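Local coordinates for protein MdcD (Pseudomonas aeruginosa, PDB 5VIP) that probably serves as the beta subunit of a biotin-independent malonate decarboxylase, contributing carboxy-lyase or carboxyl-transfer chemistry through a crotonase-like carboxyltransferase fold, at residues R11-L16 with V150-G155; L73-G78 with L113-T118; K92-L97 with I133-A138. All coordinates share one frame; numbering follows the deposited sequence.

Interaction 1. Residues R11-L16 with V150-G155; sequences RSFTEL and VAVIAG
Phe13 meets Ala154 edge-on, and this apolar touch shows how a connecting loop can be fastened over the end of a strand without a single hydrogen bond between the two segments. CB of Phe13 points toward the strand. With CG anti to the backbone N (chi1 -177°), the CD2-CE2 edge of the ring lies against Ala154: CD2 comes within 3.6 Å of Ala154 CB, and CE2 is equally close to that methyl, which lies in the ring plane. CE2 also reaches Val152 CG1 at 4.2 Å, an oblique approach between two bulky groups. Thr14, in the type I turn from Phe13 to Leu16, adds its methyl: CG2 is pressed to 3.1 Å from Ala154 O, a short contact. Its hydroxyl is engaged elsewhere, with Asp227 OD2, which Ser12 OG also meets. Ser12 OG in turn accepts from Glu15 N at 3.2 Å, an ST motif just ahead of and overlapping the turn. Two residues past the strand, Gly155 adopts phi 85° and psi 174°, where a CB would collide with the preceding carbonyl O. Helix 18-25 and helix 229-242 both touch the Phe13 ring, through Arg21 and Leu25 and through Leu229 and Val232, while strand 150-153 lies between strands 111-115 and 172-176, parallel to both, in the mixed main sheet.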
loop_
_atom_site.group_PDB
_atom_site.type_symbol
_atom_site.label_atom_id
_atom_site.label_comp_id
_atom_site.label_asym_id
_atom_site.label_seq_id
_atom_site.Cartn_x
_atom_site.Cartn_y
_atom_site.Cartn_z
ATOM N N ARG B 11 12.365 14.535 -28.756
ATOM C CA ARG B 11 12.098 15.209 -27.486
ATOM C C ARG B 11 11.183 14.412 -26.555
ATOM O O ARG B 11 11.015 14.787 -25.394
ATOM C CB ARG B 11 11.485 16.588 -27.743
ATOM C CG ARG B 11 12.408 17.544 -28.462
ATOM C CD ARG B 11 11.629 18.677 -29.109
ATOM N NE ARG B 11 11.047 19.600 -28.136
ATOM C CZ ARG B 11 10.496 20.768 -28.464
ATOM N NH1 ARG B 11 10.453 21.144 -29.740
ATOM N NH2 ARG B 11 9.990 21.560 -27.522
ATOM N N SER B 12 10.610 13.316 -27.059
ATOM C CA SER B 12 9.574 12.563 -26.351
ATOM C C SER B 12 10.098 11.861 -25.105
ATOM O O SER B 12 11.201 11.318 -25.105
ATOM C CB SER B 12 8.940 11.528 -27.287
ATOM O OG SER B 12 8.203 10.545 -26.569
ATOM N N PHE B 13 9.295 11.860 -24.047
ATOM C CA PHE B 13 9.654 11.150 -22.825
ATOM C C PHE B 13 9.119 9.718 -22.835
ATOM O O PHE B 13 9.828 8.773 -22.485
ATOM C CB PHE B 13 9.123 11.899 -21.602
ATOM C CG PHE B 13 9.509 11.271 -20.300
ATOM C CD1 PHE B 13 10.806 11.407 -19.813
ATOM C CD2 PHE B 13 8.581 10.551 -19.552
ATOM C CE1 PHE B 13 11.176 10.834 -18.597
ATOM C CE2 PHE B 13 8.950 9.960 -18.335
ATOM C CZ PHE B 13 10.252 10.108 -17.860
ATOM N N THR B 14 7.870 9.553 -23.251
ATOM C CA THR B 14 7.227 8.244 -23.190
ATOM C C THR B 14 7.877 7.218 -24.129
ATOM O O THR B 14 7.805 6.017 -23.877
ATOM C CB THR B 14 5.745 8.342 -23.533
ATOM O OG1 THR B 14 5.617 8.882 -24.850
ATOM C CG2 THR B 14 5.017 9.254 -22.546
ATOM N N GLU B 15 8.513 7.700 -25.196
ATOM C CA GLU B 15 9.219 6.841 -26.149
ATOM C C GLU B 15 10.425 6.140 -25.527
ATOM O O GLU B 15 10.932 5.175 -26.082
ATOM C CB GLU B 15 9.704 7.652 -27.357
ATOM C CG GLU B 15 8.638 8.021 -28.375
ATOM C CD GLU B 15 9.214 8.783 -29.577
ATOM O OE1 GLU B 15 10.438 8.666 -29.840
ATOM O OE2 GLU B 15 8.444 9.507 -30.252
ATOM N N LEU B 16 10.906 6.655 -24.398
ATOM C CA LEU B 16 12.124 6.133 -23.775
ATOM C C LEU B 16 11.833 4.913 -22.919
ATOM O O LEU B 16 10.757 4.815 -22.322
ATOM C CB LEU B 16 12.794 7.211 -22.918
ATOM C CG LEU B 16 13.166 8.515 -23.631
ATOM C CD1 LEU B 16 13.836 9.492 -22.673
ATOM C CD2 LEU B 16 14.076 8.218 -24.802
ATOM N N VAL B 150 8.670 12.261 -5.435
ATOM C CA VAL B 150 7.955 12.621 -6.644
ATOM C C VAL B 150 7.708 11.352 -7.442
ATOM O O VAL B 150 8.626 10.568 -7.653
ATOM C CB VAL B 150 8.738 13.642 -7.484
ATOM C CG1 VAL B 150 8.025 13.914 -8.800
ATOM C CG2 VAL B 150 8.938 14.937 -6.691
ATOM N N ALA B 151 6.459 11.155 -7.860
ATOM C CA ALA B 151 6.090 10.034 -8.720
ATOM C C ALA B 151 5.703 10.543 -10.091
ATOM O O ALA B 151 4.874 11.442 -10.215
ATOM C CB ALA B 151 4.933 9.246 -8.121
ATOM N N VAL B 152 6.294 9.940 -11.111
ATOM C CA VAL B 152 6.034 10.298 -12.495
ATOM C C VAL B 152 5.367 9.095 -13.166
ATOM O O VAL B 152 5.896 7.974 -13.141
ATOM C CB VAL B 152 7.337 10.692 -13.228
ATOM C CG1 VAL B 152 7.108 10.847 -14.713
ATOM C CG2 VAL B 152 7.912 11.994 -12.611
ATOM N N ILE B 153 4.184 9.331 -13.717
ATOM C CA ILE B 153 3.434 8.296 -14.429
ATOM C C ILE B 153 3.240 8.809 -15.849
ATOM O O ILE B 153 2.481 9.749 -16.069
ATOM C CB ILE B 153 2.082 8.015 -13.763
ATOM C CG1 ILE B 153 2.290 7.710 -12.279
ATOM C CG2 ILE B 153 1.372 6.868 -14.468
ATOM C CD1 ILE B 153 1.088 8.019 -11.446
ATOM N N ALA B 154 3.965 8.250 -16.804
ATOM C CA ALA B 154 3.970 8.839 -18.142
ATOM C C ALA B 154 3.327 7.944 -19.183
ATOM O O ALA B 154 3.032 8.396 -20.288
ATOM C CB ALA B 154 5.403 9.183 -18.571
ATOM N N GLY B 155 3.090 6.682 -18.846
ATOM C CA GLY B 155 2.655 5.738 -19.854
ATOM C C GLY B 155 3.844 5.147 -20.605
ATOM O O GLY B 155 4.990 5.589 -20.436
#

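Interaction 2. Residues L73-G78 with L113-T118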
loop_
_atom_site.group_PDB
_atom_site.type_symbol
_atom_site.label_atom_id
_atom_site.label_comp_id
_atom_site.label_asym_id
_atom_site.label_seq_id
_atom_site.Cartn_x
_atom_site.Cartn_y
_atom_site.Cartn_z
ATOM N N LEU B 73 16.705 7.117 -7.955
ATOM C CA LEU B 73 15.625 7.025 -8.916
ATOM C C LEU B 73 15.295 5.551 -9.055
ATOM O O LEU B 73 16.197 4.744 -9.255
ATOM C CB LEU B 73 16.059 7.642 -10.259
ATOM C CG LEU B 73 15.042 8.012 -11.327
ATOM C CD1 LEU B 73 15.637 9.035 -12.298
ATOM C CD2 LEU B 73 14.587 6.772 -12.080
ATOM N N ALA B 74 14.026 5.181 -8.893
ATOM C CA ALA B 74 13.613 3.829 -9.221
ATOM C C ALA B 74 12.638 3.912 -10.379
ATOM O O ALA B 74 11.650 4.639 -10.306
ATOM C CB ALA B 74 12.980 3.117 -7.999
ATOM N N ALA B 75 12.923 3.175 -11.451
ATOM C CA ALA B 75 12.089 3.190 -12.644
ATOM C C ALA B 75 11.697 1.766 -13.018
ATOM O O ALA B 75 12.558 0.907 -13.192
ATOM C CB ALA B 75 12.804 3.857 -13.801
ATOM N N ILE B 76 10.398 1.524 -13.143
ATOM C CA ILE B 76 9.916 0.195 -13.504
ATOM C C ILE B 76 9.793 0.108 -15.014
ATOM O O ILE B 76 9.284 1.024 -15.666
ATOM C CB ILE B 76 8.569 -0.118 -12.829
ATOM C CG1 ILE B 76 8.707 0.056 -11.312
ATOM C CG2 ILE B 76 8.105 -1.531 -13.190
ATOM C CD1 ILE B 76 7.401 -0.040 -10.546
ATOM N N GLU B 77 10.302 -0.979 -15.574
ATOM C CA GLU B 77 10.210 -1.194 -17.008
ATOM C C GLU B 77 8.885 -1.874 -17.332
ATOM O O GLU B 77 8.737 -3.087 -17.167
ATOM C CB GLU B 77 11.392 -2.030 -17.508
ATOM C CG GLU B 77 11.368 -2.296 -19.016
ATOM C CD GLU B 77 11.249 -1.019 -19.844
ATOM O OE1 GLU B 77 12.284 -0.342 -20.048
ATOM O OE2 GLU B 77 10.118 -0.694 -20.287
ATOM N N GLY B 78 7.918 -1.079 -17.772
ATOM C CA GLY B 78 6.597 -1.582 -18.097
ATOM C C GLY B 78 6.576 -2.506 -19.298
ATOM O O GLY B 78 5.620 -3.250 -19.498
ATOM N N LEU B 113 12.920 9.659 -6.547
ATOM C CA LEU B 113 12.085 9.863 -7.719
ATOM C C LEU B 113 11.630 8.505 -8.244
ATOM O O LEU B 113 12.465 7.625 -8.531
ATOM C CB LEU B 113 12.856 10.624 -8.799
ATOM C CG LEU B 113 12.221 10.846 -10.172
ATOM C CD1 LEU B 113 10.924 11.656 -10.053
ATOM C CD2 LEU B 113 13.206 11.558 -11.068
ATOM N N LEU B 114 10.311 8.328 -8.339
ATOM C CA LEU B 114 9.729 7.047 -8.754
ATOM C C LEU B 114 9.080 7.168 -10.127
ATOM O O LEU B 114 8.149 7.952 -10.306
ATOM C CB LEU B 114 8.681 6.565 -7.735
ATOM C CG LEU B 114 9.156 6.398 -6.295
ATOM C CD1 LEU B 114 7.976 5.983 -5.389
ATOM C CD2 LEU B 114 10.263 5.349 -6.251
ATOM N N LEU B 115 9.559 6.368 -11.077
ATOM C CA LEU B 115 8.943 6.284 -12.397
ATOM C C LEU B 115 8.090 5.015 -12.461
ATOM O O LEU B 115 8.608 3.902 -12.639
ATOM C CB LEU B 115 10.014 6.274 -13.492
ATOM C CG LEU B 115 10.508 7.620 -14.044
ATOM C CD1 LEU B 115 10.682 8.714 -12.990
ATOM C CD2 LEU B 115 11.791 7.444 -14.849
ATOM N N LEU B 116 6.781 5.188 -12.324
ATOM C CA LEU B 116 5.884 4.062 -12.073
ATOM C C LEU B 116 5.126 3.586 -13.310
ATOM O O LEU B 116 4.056 4.103 -13.635
ATOM C CB LEU B 116 4.888 4.449 -10.976
ATOM C CG LEU B 116 5.554 4.821 -9.648
ATOM C CD1 LEU B 116 4.527 5.174 -8.577
ATOM C CD2 LEU B 116 6.448 3.690 -9.169
ATOM N N GLU B 117 5.685 2.595 -13.997
ATOM C CA GLU B 117 5.001 1.949 -15.116
ATOM C C GLU B 117 4.779 0.509 -14.705
ATOM O O GLU B 117 5.681 -0.305 -14.823
ATOM C CB GLU B 117 5.826 2.021 -16.401
ATOM C CG GLU B 117 6.120 3.449 -16.874
ATOM C CD GLU B 117 4.846 4.231 -17.190
ATOM O OE1 GLU B 117 4.745 5.417 -16.778
ATOM O OE2 GLU B 117 3.954 3.662 -17.862
ATOM N N THR B 118 3.597 0.205 -14.192
ATOM C CA THR B 118 3.389 -1.087 -13.558
ATOM C C THR B 118 1.908 -1.444 -13.491
ATOM O O THR B 118 1.034 -0.571 -13.399
ATOM C CB THR B 118 4.012 -1.098 -12.139
ATOM O OG1 THR B 118 3.895 -2.403 -11.556
ATOM C CG2 THR B 118 3.341 -0.051 -11.237
#
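Leu73 and Leu113 lie side by side within a parallel strand pair, with Leu73 CD1 3.7 Å from Leu113 CD2. Here the packing is dense. Three backbone bonds form the ladder: Ala74 N to Leu113 O, Leu115 N to Ala74 O at 2.8 Å, and Ile76 N to Leu115 O, the last nearly straight at 173°. On the face carrying Leu73, Ala75 CB sits 3.7 Å from Leu115 CB; on the other, Ala74 CB meets Leu114 CD2.

Beyond Leu115 the ladder ends, yet Ile76 keeps the packing tight: CG2 lies 3.2 Å from Glu117 O, and CD1 reaches Thr118 CB at 3.9 Å and Leu116 CD2. Glu117 O is buried here without a polar partner. The looser side is that of partly exposed Gly78, which touches with its backbone alone, CA 3.6 Å from Glu117 O. The Glu117 carboxylate turns away to the backbone N atoms of Ala154, Gly155 and Gly158, and Thr118 OG1 bonds to Gly83 O.

The strands belong to a beta-alpha-beta unit with helix 87-105 as its crossover; helix 18-25 covers Leu73, Leu113 and Leu115, helix 162-169 packs on Leu116, and strands 59-66 and 150-153 flank the pair.

Interaction 3. Residues K92-L97 with I133-A138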
loop_
_atom_site.group_PDB
_atom_site.type_symbol
_atom_site.label_atom_id
_atom_site.label_comp_id
_atom_site.label_asym_id
_atom_site.label_seq_id
_atom_site.Cartn_x
_atom_site.Cartn_y
_atom_site.Cartn_z
ATOM N N LYS B 92 14.260 -3.960 -4.490
ATOM C CA LYS B 92 15.113 -2.903 -5.040
ATOM C C LYS B 92 14.489 -1.533 -4.777
ATOM O O LYS B 92 15.169 -0.593 -4.377
ATOM C CB LYS B 92 15.340 -3.114 -6.542
ATOM C CG LYS B 92 16.347 -4.229 -6.847
ATOM C CD LYS B 92 16.474 -4.508 -8.343
ATOM C CE LYS B 92 17.282 -3.430 -9.047
ATOM N NZ LYS B 92 17.585 -3.769 -10.477
ATOM N N ILE B 93 13.182 -1.428 -4.985
ATOM C CA ILE B 93 12.511 -0.149 -4.793
ATOM C C ILE B 93 12.437 0.181 -3.304
ATOM O O ILE B 93 12.797 1.278 -2.896
ATOM C CB ILE B 93 11.111 -0.157 -5.402
ATOM C CG1 ILE B 93 11.184 -0.438 -6.916
ATOM C CG2 ILE B 93 10.399 1.184 -5.132
ATOM C CD1 ILE B 93 9.819 -0.662 -7.559
ATOM N N ALA B 94 11.964 -0.769 -2.499
ATOM C CA ALA B 94 11.842 -0.559 -1.055
ATOM C C ALA B 94 13.186 -0.203 -0.440
ATOM O O ALA B 94 13.283 0.732 0.357
ATOM C CB ALA B 94 11.252 -1.816 -0.374
ATOM N N GLY B 95 14.226 -0.943 -0.815
ATOM C CA GLY B 95 15.546 -0.723 -0.255
ATOM C C GLY B 95 16.145 0.615 -0.644
ATOM O O GLY B 95 16.845 1.239 0.149
ATOM N N ALA B 96 15.871 1.062 -1.863
ATOM C CA ALA B 96 16.354 2.374 -2.303
ATOM C C ALA B 96 15.701 3.480 -1.469
ATOM O O ALA B 96 16.369 4.419 -1.032
ATOM C CB ALA B 96 16.069 2.578 -3.769
ATOM N N LEU B 97 14.395 3.354 -1.248
ATOM C CA LEU B 97 13.670 4.326 -0.432
ATOM C C LEU B 97 14.125 4.293 1.019
ATOM O O LEU B 97 14.215 5.333 1.672
ATOM C CB LEU B 97 12.160 4.063 -0.522
ATOM C CG LEU B 97 11.531 4.460 -1.864
ATOM C CD1 LEU B 97 10.221 3.717 -2.117
ATOM C CD2 LEU B 97 11.284 5.962 -1.867
ATOM N N ILE B 133 5.363 -4.370 -1.758
ATOM C CA ILE B 133 4.590 -3.150 -1.932
ATOM C C ILE B 133 4.295 -2.527 -0.564
ATOM O O ILE B 133 4.351 -1.311 -0.412
ATOM C CB ILE B 133 3.293 -3.415 -2.724
ATOM C CG1 ILE B 133 3.641 -3.696 -4.197
ATOM C CG2 ILE B 133 2.333 -2.230 -2.633
ATOM C CD1 ILE B 133 2.444 -4.027 -5.083
ATOM N N ALA B 134 3.991 -3.353 0.432
ATOM C CA ALA B 134 3.759 -2.812 1.770
ATOM C C ALA B 134 5.036 -2.165 2.313
ATOM O O ALA B 134 4.979 -1.142 3.003
ATOM C CB ALA B 134 3.259 -3.899 2.716
ATOM N N GLU B 135 6.187 -2.737 1.978
ATOM C CA GLU B 135 7.468 -2.174 2.405
ATOM C C GLU B 135 7.816 -0.899 1.657
ATOM O O GLU B 135 8.405 0.016 2.233
ATOM C CB GLU B 135 8.606 -3.198 2.230
ATOM C CG GLU B 135 8.585 -4.289 3.290
ATOM C CD GLU B 135 9.424 -5.502 2.935
ATOM O OE1 GLU B 135 10.194 -5.448 1.944
ATOM O OE2 GLU B 135 9.303 -6.521 3.656
ATOM N N ILE B 136 7.486 -0.855 0.367
ATOM C CA ILE B 136 7.637 0.367 -0.413
ATOM C C ILE B 136 6.775 1.484 0.159
ATOM O O ILE B 136 7.222 2.628 0.306
ATOM C CB ILE B 136 7.267 0.118 -1.890
ATOM C CG1 ILE B 136 8.306 -0.823 -2.501
ATOM C CG2 ILE B 136 7.151 1.440 -2.644
ATOM C CD1 ILE B 136 7.855 -1.553 -3.750
ATOM N N GLN B 137 5.533 1.151 0.492
ATOM C CA GLN B 137 4.614 2.146 1.042
ATOM C C GLN B 137 5.124 2.678 2.382
ATOM O O GLN B 137 5.163 3.895 2.599
ATOM C CB GLN B 137 3.207 1.561 1.171
ATOM C CG GLN B 137 2.557 1.393 -0.196
ATOM C CD GLN B 137 1.288 0.577 -0.152
ATOM O OE1 GLN B 137 0.916 0.049 0.889
ATOM N NE2 GLN B 137 0.620 0.467 -1.286
ATOM N N ALA B 138 5.576 1.776 3.247
ATOM C CA ALA B 138 6.178 2.165 4.523
ATOM C C ALA B 138 7.372 3.091 4.348
ATOM O O ALA B 138 7.529 4.058 5.098
ATOM C CB ALA B 138 6.614 0.918 5.318
#
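Both carboxylate oxygens of Glu135, OE1 and OE2, form salt bridges with basic side chains that belong to the chain of another protein, while the same residue's CB stays behind to touch Ala94 CB across the helix pair at 4.0 Å. One side chain thus serves two interfaces: its aliphatic root belongs to the packing within the subunit and its charged end to the assembly. Putting CG beside the backbone N (chi1 -75°), with the chain extended beyond it, sends the carboxylate outward from the helix. The basic partners would be expected to stabilise its negative charge.

The rest of the contact is apolar and is organised round Ile136. Its CG1 branch lies over the backbone of the facing helix, 3.7 Å from Ala94 N and 3.8 Å from Ala94 CB. The small alanine allows this closeness, with the two CA atoms only 4.4 Å apart. From CG1 the branch continues to CD1, which comes within 3.9 Å of Ile93 CB. Ile93 lies against both branches of Ile136, while Leu97, one turn on, meets CG2 through CD1 at 3.9 Å.

In the layered alpha/beta architecture of the crotonase-like carboxyltransferases, helices lie side by side against a sheet, and these two follow that plan. Their short axes run at 20° to one another, 8.4 Å apart at closest approach, both helices pointing in much the same direction.

Ile93 faces the sheet as well as its partner helix, touching Val59, Ala74 and Ile76. Leu97 extends the seam along helix 126-143 to Ala139, Ile140 and Leu143. On the far flank of that helix, Gln137 packs on helix 162-169, and Met163 from there also reaches Ile136.

How the interactions relate
From the N terminus, the loop at 11-16 meets 150-155 only after 133 intervening residues, so interaction 1 closes the longest loop, and both other contacts fall within it. Strand 69-76 opens interaction 2, and helix 87-105 starts interaction 3 before strand 111-115 completes the former; helix 126-143 then completes the latter, so these two cross. Interactions 1 and 2 share the sheet: Val152 N lies 2.8 Å from Leu114 O, a probable hydrogen bond between adjoining strands. Interaction 2 passes to interaction 3 through Ile76 CD1 and Ile93 CD1, 3.9 Å apart. Interactions 1 and 3 lie on opposite sides of the chain's centre, their own centres about 21 Å apart, joined through the sheet.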